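PDB 2IA0: putative HTH-type transcriptional regulator PF0864 from Pyrococcus furiosus, which probably binds specific DNA sequences to regulate transcription, as a member of the AsnC family of archaeal and bacterial regulators. Local coordinates for residues L68-P74 against T165-V171; A78-V84 against L147-F153. One frame throughout, in Å; residues are numbered along the deposited sequence.

Contact 1 (L68-P74 against T165-V171); sequences LGEQLKP and TGFLAEV
L68 and G166 share the one hydrogen bond that crosses between the linker 68-74 and the C-terminal segment 165-171. L68 N lies 2.9 Å from G166 O and its N-H points almost straight at it (175°), yet it approaches from above the carbonyl plane, 51° out of it. G166 suits this spot because a side chain there would run into L68 O. Within the linker, G69 O accepts from both L72 N and K73 N, from opposite faces of its plane, and this folds the chain into a compact turn.

The apolar contacts gather on A169, the first residue beyond helix 164-168, and on the terminal V171. The A169 methyl is small enough to sit among three linker residues: A169 CB meets L68 CD1 at 4.0 Å and, a little farther, P74 CD; the carbonyl oxygen L72 O also lies against this methyl. L72 CD2 packs against V171 CB at 3.8 Å, and V171 CG1 reaches L68 CD1.

Alongside, the aliphatic part of K73 runs over the helix backbone: K73 CD lies 3.6 Å from G166 N and also touches T165 CG2, the K73 and T165 side chains crossing at about a right angle. A serine in place of K73 would probably bare G166 and leave the T165 methyl without its partner. P74 CG lies 3.3 Å from T165 OG1, a hydroxyl that is buried without a polar partner; with OG1 anti to the backbone N (chi1 171°), it faces the proline ring.

A169 O also accepts from K27 of the second subunit. The arrangement is an interdomain linker packed on the C-terminal helix, between the winged helix-turn-helix and the alpha+beta barrel domain of an AsnC-family regulator.

Contact 2 (A78-V84 against L147-F153); sequences ALIVLEV and LKHIQIF
E83 and H149 form the side-chain hydrogen bond of this antiparallel strand pair: H149 ND1 donates to E83 OE1 at 2.9 Å. The two side chains lie side by side, carboxylate and ring planes 36° apart, and OE1 sits at the ring edge. With CG anti to the backbone N (chi1 178°) and an extended chain beyond, E83 carries its carboxylate out to the imidazole. Its other oxygen faces K148, but E83 OE2 to K148 NZ is 4.1 Å, beyond a salt bridge; the nearby positive charge would probably still favour the ionised form of E83.

Backbone bonds join L79 with F153, V81 with Q151 and E83 with H149, the hydrogen-bonded pairs, while I80-I152 and L82-I150 are the non-hydrogen-bonded ones. At E83 the register slips by one in a classic beta bulge: E83 O takes K148 N at 2.8 Å and, more weakly, H149 N. A water links V81 O to Q151 NE2, and Q151 OE1 bonds to Q151 of the second subunit.

Packing differs on the two faces. On that of L79, V81 and F153, V81 CG2 meets the edge of the F153 ring in its plane, 4.0 Å from F153 CE2, and L79 CD2 approaches F153 CD2 obliquely. Beta-branched valine suits the extended chain, and the flat phenylalanine spans both neighbours. On the other face, which I80 and I152 share, L82 CD2 touches I150 CG1 at 4.0 Å. At the bulge end, where the side chains of V84 and L147 diverge, L147 CD1 reaches L82 CD2 at 3.8 Å and L147 CD2 meets V84 CG2.

V81 and F153 also pack on the second subunit. Strand 76-84 is bonded on its other edge to strand 120-127, whereas I152 lies on helix 132-140 and V84 on helix 91-105.

How the contacts relate
Contacts 1 and 2 have centres about 24 Å apart and share no direct touch. The linker 68-74 leads straight into strand 76-84, whereas strand 157-160 comes between strand 147-154 and helix 164-168. Along the chain the order is 68-74, 78-84, 147-153, 165-171, so contact 2 falls between the two halves of contact 1. Contact 2 joins the outermost strand 147-154 to the interior strand 76-84 of the antiparallel sheet, while contact 1 brings the C-terminal segment back to the linker. Contact 2 meets the barrel domain of the second subunit and contact 1 largely its HTH asnC-type region, consistent with a dimer of intertwined chains.

Contact 1 (L68-P74 against T165-V171)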
loop_
_atom_site.group_PDB
_atom_site.type_symbol
_atom_site.label_atom_id
_atom_site.label_comp_id
_atom_site.label_asym_id
_atom_site.label_seq_id
_atom_site.Cartn_x
_atom_site.Cartn_y
_atom_site.Cartn_z
ATOM N N LEU A 68 -8.841 -5.992 -4.050
ATOM C CA LEU A 68 -10.309 -5.927 -4.019
ATOM C C LEU A 68 -10.874 -4.878 -4.990
ATOM O O LEU A 68 -10.214 -3.892 -5.300
ATOM C CB LEU A 68 -10.797 -5.667 -2.594
ATOM C CG LEU A 68 -10.602 -6.811 -1.599
ATOM C CD1 LEU A 68 -11.279 -6.509 -0.306
ATOM C CD2 LEU A 68 -11.133 -8.106 -2.175
ATOM N N GLY A 69 -12.089 -5.107 -5.480
ATOM C CA GLY A 69 -12.703 -4.218 -6.482
ATOM C C GLY A 69 -13.470 -3.086 -5.833
ATOM O O GLY A 69 -13.636 -3.066 -4.618
ATOM N N GLU A 70 -13.971 -2.146 -6.629
ATOM C CA GLU A 70 -14.512 -0.913 -6.039
ATOM C C GLU A 70 -15.707 -1.060 -5.089
ATOM O O GLU A 70 -15.939 -0.168 -4.278
ATOM C CB GLU A 70 -14.667 0.225 -7.069
ATOM C CG GLU A 70 -15.942 0.289 -7.914
ATOM C CD GLU A 70 -16.192 1.725 -8.434
ATOM O OE1 GLU A 70 -15.262 2.565 -8.322
ATOM O OE2 GLU A 70 -17.308 2.029 -8.936
ATOM N N GLN A 71 -16.407 -2.196 -5.141
ATOM C CA GLN A 71 -17.468 -2.535 -4.167
ATOM C C GLN A 71 -16.958 -2.651 -2.737
ATOM O O GLN A 71 -17.732 -2.474 -1.783
ATOM C CB GLN A 71 -18.137 -3.874 -4.501
ATOM C CG GLN A 71 -18.833 -3.938 -5.837
ATOM C CD GLN A 71 -17.914 -4.388 -6.965
ATOM O OE1 GLN A 71 -16.674 -4.305 -6.864
ATOM N NE2 GLN A 71 -18.521 -4.873 -8.056
ATOM N N LEU A 72 -15.683 -2.998 -2.568
ATOM C CA LEU A 72 -15.162 -3.184 -1.216
ATOM C C LEU A 72 -14.073 -2.185 -0.868
ATOM O O LEU A 72 -13.616 -2.153 0.277
ATOM C CB LEU A 72 -14.659 -4.613 -0.996
ATOM C CG LEU A 72 -15.645 -5.749 -0.723
ATOM C CD1 LEU A 72 -16.049 -6.328 -2.015
ATOM C CD2 LEU A 72 -14.999 -6.837 0.116
ATOM N N LYS A 73 -13.653 -1.382 -1.841
ATOM C CA LYS A 73 -12.744 -0.262 -1.567
ATOM C C LYS A 73 -13.436 0.892 -0.825
ATOM O O LYS A 73 -14.595 1.213 -1.123
ATOM C CB LYS A 73 -12.181 0.293 -2.868
ATOM C CG LYS A 73 -11.100 -0.554 -3.476
ATOM C CD LYS A 73 -10.255 0.284 -4.424
ATOM C CE LYS A 73 -11.004 0.762 -5.660
ATOM N NZ LYS A 73 -10.065 1.628 -6.458
ATOM N N PRO A 74 -12.728 1.545 0.123
ATOM C CA PRO A 74 -13.247 2.827 0.664
ATOM C C PRO A 74 -13.282 3.924 -0.416
ATOM O O PRO A 74 -12.339 4.048 -1.218
ATOM C CB PRO A 74 -12.233 3.176 1.761
ATOM C CG PRO A 74 -10.958 2.511 1.340
ATOM C CD PRO A 74 -11.439 1.180 0.743
ATOM N N THR A 165 -5.363 0.859 -2.360
ATOM C CA THR A 165 -6.586 0.814 -1.556
ATOM C C THR A 165 -7.417 -0.480 -1.737
ATOM O O THR A 165 -8.081 -0.928 -0.800
ATOM C CB THR A 165 -7.420 2.130 -1.670
ATOM O OG1 THR A 165 -8.711 1.964 -1.049
ATOM C CG2 THR A 165 -7.564 2.547 -3.125
ATOM N N GLY A 166 -7.338 -1.091 -2.918
ATOM C CA GLY A 166 -7.795 -2.461 -3.108
ATOM C C GLY A 166 -6.936 -3.495 -2.386
ATOM O O GLY A 166 -7.428 -4.517 -1.926
ATOM N N PHE A 167 -5.642 -3.252 -2.302
ATOM C CA PHE A 167 -4.779 -4.115 -1.508
ATOM C C PHE A 167 -5.045 -4.050 0.030
ATOM O O PHE A 167 -5.132 -5.085 0.695
ATOM C CB PHE A 167 -3.301 -3.842 -1.847
ATOM C CG PHE A 167 -2.343 -4.598 -0.979
ATOM C CD1 PHE A 167 -2.245 -5.994 -1.075
ATOM C CD2 PHE A 167 -1.561 -3.923 -0.031
ATOM C CE1 PHE A 167 -1.371 -6.711 -0.237
ATOM C CE2 PHE A 167 -0.692 -4.614 0.797
ATOM C CZ PHE A 167 -0.595 -6.020 0.695
ATOM N N LEU A 168 -5.169 -2.836 0.579
ATOM C CA LEU A 168 -5.305 -2.619 2.019
ATOM C C LEU A 168 -6.749 -2.744 2.517
ATOM O O LEU A 168 -6.978 -2.879 3.734
ATOM C CB LEU A 168 -4.748 -1.227 2.408
ATOM C CG LEU A 168 -3.259 -0.954 2.211
ATOM C CD1 LEU A 168 -2.896 0.508 2.495
ATOM C CD2 LEU A 168 -2.405 -1.891 3.047
ATOM N N ALA A 169 -7.708 -2.666 1.596
ATOM C CA ALA A 169 -9.137 -2.755 1.928
ATOM C C ALA A 169 -9.390 -3.971 2.788
ATOM O O ALA A 169 -8.971 -5.085 2.455
ATOM C CB ALA A 169 -9.993 -2.835 0.651
ATOM N N GLU A 170 -10.055 -3.763 3.909
ATOM C CA GLU A 170 -10.361 -4.880 4.774
ATOM C C GLU A 170 -11.767 -5.387 4.497
ATOM O O GLU A 170 -12.647 -4.625 4.103
ATOM C CB GLU A 170 -10.149 -4.510 6.242
ATOM C CG GLU A 170 -9.513 -5.636 7.058
ATOM N N VAL A 171 -11.946 -6.692 4.676
ATOM C CA VAL A 171 -13.220 -7.365 4.469
ATOM C C VAL A 171 -13.559 -8.248 5.687
ATOM O O VAL A 171 -14.228 -7.811 6.629
ATOM C CB VAL A 171 -13.226 -8.234 3.160
ATOM C CG1 VAL A 171 -11.898 -8.920 2.944
ATOM C CG2 VAL A 171 -14.333 -9.276 3.219
#

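Contact 2 (A78-V84 against L147-F153)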
loop_
_atom_site.group_PDB
_atom_site.type_symbol
_atom_site.label_atom_id
_atom_site.label_comp_id
_atom_site.label_asym_id
_atom_site.label_seq_id
_atom_site.Cartn_x
_atom_site.Cartn_y
_atom_site.Cartn_z
ATOM N N ALA A 78 -8.020 9.488 3.475
ATOM C CA ALA A 78 -7.305 10.639 4.031
ATOM C C ALA A 78 -6.024 10.163 4.693
ATOM O O ALA A 78 -5.967 9.070 5.286
ATOM C CB ALA A 78 -8.163 11.397 5.022
ATOM N N LEU A 79 -4.975 10.952 4.533
ATOM C CA LEU A 79 -3.753 10.726 5.269
ATOM C C LEU A 79 -3.755 11.662 6.496
ATOM O O LEU A 79 -4.130 12.819 6.410
ATOM C CB LEU A 79 -2.563 10.988 4.356
ATOM C CG LEU A 79 -1.193 11.184 4.989
ATOM C CD1 LEU A 79 -0.619 9.803 5.379
ATOM C CD2 LEU A 79 -0.306 11.904 3.988
ATOM N N ILE A 80 -3.364 11.131 7.646
ATOM C CA ILE A 80 -3.391 11.878 8.912
ATOM C C ILE A 80 -1.996 11.935 9.496
ATOM O O ILE A 80 -1.332 10.922 9.583
ATOM C CB ILE A 80 -4.334 11.189 9.914
ATOM C CG1 ILE A 80 -5.702 10.967 9.250
ATOM C CG2 ILE A 80 -4.451 12.013 11.223
ATOM C CD1 ILE A 80 -6.723 10.426 10.150
ATOM N N VAL A 81 -1.539 13.123 9.867
ATOM C CA VAL A 81 -0.239 13.254 10.529
ATOM C C VAL A 81 -0.378 13.893 11.905
ATOM O O VAL A 81 -0.788 15.040 12.037
ATOM C CB VAL A 81 0.801 13.999 9.671
ATOM C CG1 VAL A 81 2.209 13.910 10.335
ATOM C CG2 VAL A 81 0.828 13.414 8.250
ATOM N N LEU A 82 -0.048 13.104 12.923
ATOM C CA LEU A 82 -0.125 13.496 14.320
ATOM C C LEU A 82 1.278 13.755 14.848
ATOM O O LEU A 82 2.181 12.971 14.603
ATOM C CB LEU A 82 -0.738 12.348 15.142
ATOM C CG LEU A 82 -2.104 11.809 14.741
ATOM C CD1 LEU A 82 -2.550 10.791 15.760
ATOM C CD2 LEU A 82 -3.109 12.935 14.638
ATOM N N GLU A 83 1.454 14.828 15.602
ATOM C CA GLU A 83 2.725 15.078 16.272
ATOM C C GLU A 83 2.470 15.176 17.773
ATOM O O GLU A 83 1.659 15.986 18.218
ATOM C CB GLU A 83 3.366 16.370 15.749
ATOM C CG GLU A 83 4.692 16.747 16.417
ATOM C CD GLU A 83 5.197 18.119 15.985
ATOM O OE1 GLU A 83 4.398 18.932 15.467
ATOM O OE2 GLU A 83 6.399 18.403 16.174
ATOM N N VAL A 84 3.162 14.347 18.541
ATOM C CA VAL A 84 3.024 14.344 19.997
ATOM C C VAL A 84 3.832 15.481 20.612
ATOM O O VAL A 84 4.943 15.768 20.166
ATOM C CB VAL A 84 3.366 12.956 20.589
ATOM C CG1 VAL A 84 3.361 12.999 22.081
ATOM C CG2 VAL A 84 2.313 11.931 20.120
ATOM N N LEU A 147 -1.421 16.231 21.875
ATOM C CA LEU A 147 -0.991 16.373 20.495
ATOM C C LEU A 147 -0.646 17.825 20.199
ATOM O O LEU A 147 -1.438 18.718 20.447
ATOM C CB LEU A 147 -2.044 15.838 19.519
ATOM C CG LEU A 147 -2.325 14.332 19.491
ATOM C CD1 LEU A 147 -3.200 13.992 18.316
ATOM C CD2 LEU A 147 -1.071 13.494 19.451
ATOM N N LYS A 148 0.559 18.052 19.697
ATOM C CA LYS A 148 0.969 19.389 19.292
ATOM C C LYS A 148 0.284 19.766 17.979
ATOM O O LYS A 148 -0.250 20.858 17.859
ATOM C CB LYS A 148 2.486 19.451 19.167
ATOM C CG LYS A 148 3.068 20.837 19.025
ATOM C CD LYS A 148 4.480 20.907 19.623
ATOM C CE LYS A 148 5.353 19.717 19.179
ATOM N NZ LYS A 148 6.556 19.558 20.073
ATOM N N HIS A 149 0.254 18.840 17.021
ATOM C CA HIS A 149 -0.277 19.131 15.705
ATOM C C HIS A 149 -1.062 17.968 15.112
ATOM O O HIS A 149 -0.741 16.819 15.347
ATOM C CB HIS A 149 0.854 19.564 14.755
ATOM C CG HIS A 149 1.353 20.952 15.009
ATOM N ND1 HIS A 149 2.696 21.273 15.035
ATOM C CD2 HIS A 149 0.687 22.110 15.253
ATOM C CE1 HIS A 149 2.832 22.567 15.269
ATOM N NE2 HIS A 149 1.629 23.096 15.414
ATOM N N ILE A 150 -2.107 18.296 14.356
ATOM C CA ILE A 150 -2.859 17.344 13.567
ATOM C C ILE A 150 -2.976 17.905 12.149
ATOM O O ILE A 150 -3.399 19.048 11.963
ATOM C CB ILE A 150 -4.302 17.125 14.091
ATOM C CG1 ILE A 150 -4.324 16.642 15.543
ATOM C CG2 ILE A 150 -5.105 16.175 13.131
ATOM C CD1 ILE A 150 -5.660 16.953 16.243
ATOM N N GLN A 151 -2.594 17.104 11.158
ATOM C CA GLN A 151 -2.822 17.462 9.761
ATOM C C GLN A 151 -3.628 16.389 9.054
ATOM O O GLN A 151 -3.402 15.188 9.269
ATOM C CB GLN A 151 -1.514 17.699 9.024
ATOM C CG GLN A 151 -0.605 18.705 9.691
ATOM C CD GLN A 151 0.616 18.955 8.880
ATOM O OE1 GLN A 151 0.569 19.668 7.895
ATOM N NE2 GLN A 151 1.725 18.354 9.275
ATOM N N ILE A 152 -4.597 16.836 8.252
ATOM C CA ILE A 152 -5.418 15.920 7.462
ATOM C C ILE A 152 -5.322 16.252 5.978
ATOM O O ILE A 152 -5.635 17.380 5.562
ATOM C CB ILE A 152 -6.897 15.823 7.958
ATOM C CG1 ILE A 152 -6.928 15.237 9.375
ATOM C CG2 ILE A 152 -7.721 14.909 7.041
ATOM C CD1 ILE A 152 -8.013 15.811 10.201
ATOM N N PHE A 153 -4.847 15.259 5.211
ATOM C CA PHE A 153 -4.685 15.374 3.773
ATOM C C PHE A 153 -5.594 14.372 3.108
ATOM O O PHE A 153 -5.266 13.196 3.039
ATOM C CB PHE A 153 -3.234 15.121 3.361
ATOM C CG PHE A 153 -2.254 15.975 4.090
ATOM C CD1 PHE A 153 -2.111 17.333 3.762
ATOM C CD2 PHE A 153 -1.489 15.444 5.121
ATOM C CE1 PHE A 153 -1.213 18.146 4.457
ATOM C CE2 PHE A 153 -0.592 16.244 5.823
ATOM C CZ PHE A 153 -0.460 17.608 5.491
HETATM O O HOH W 1 1.291 17.114 12.077
#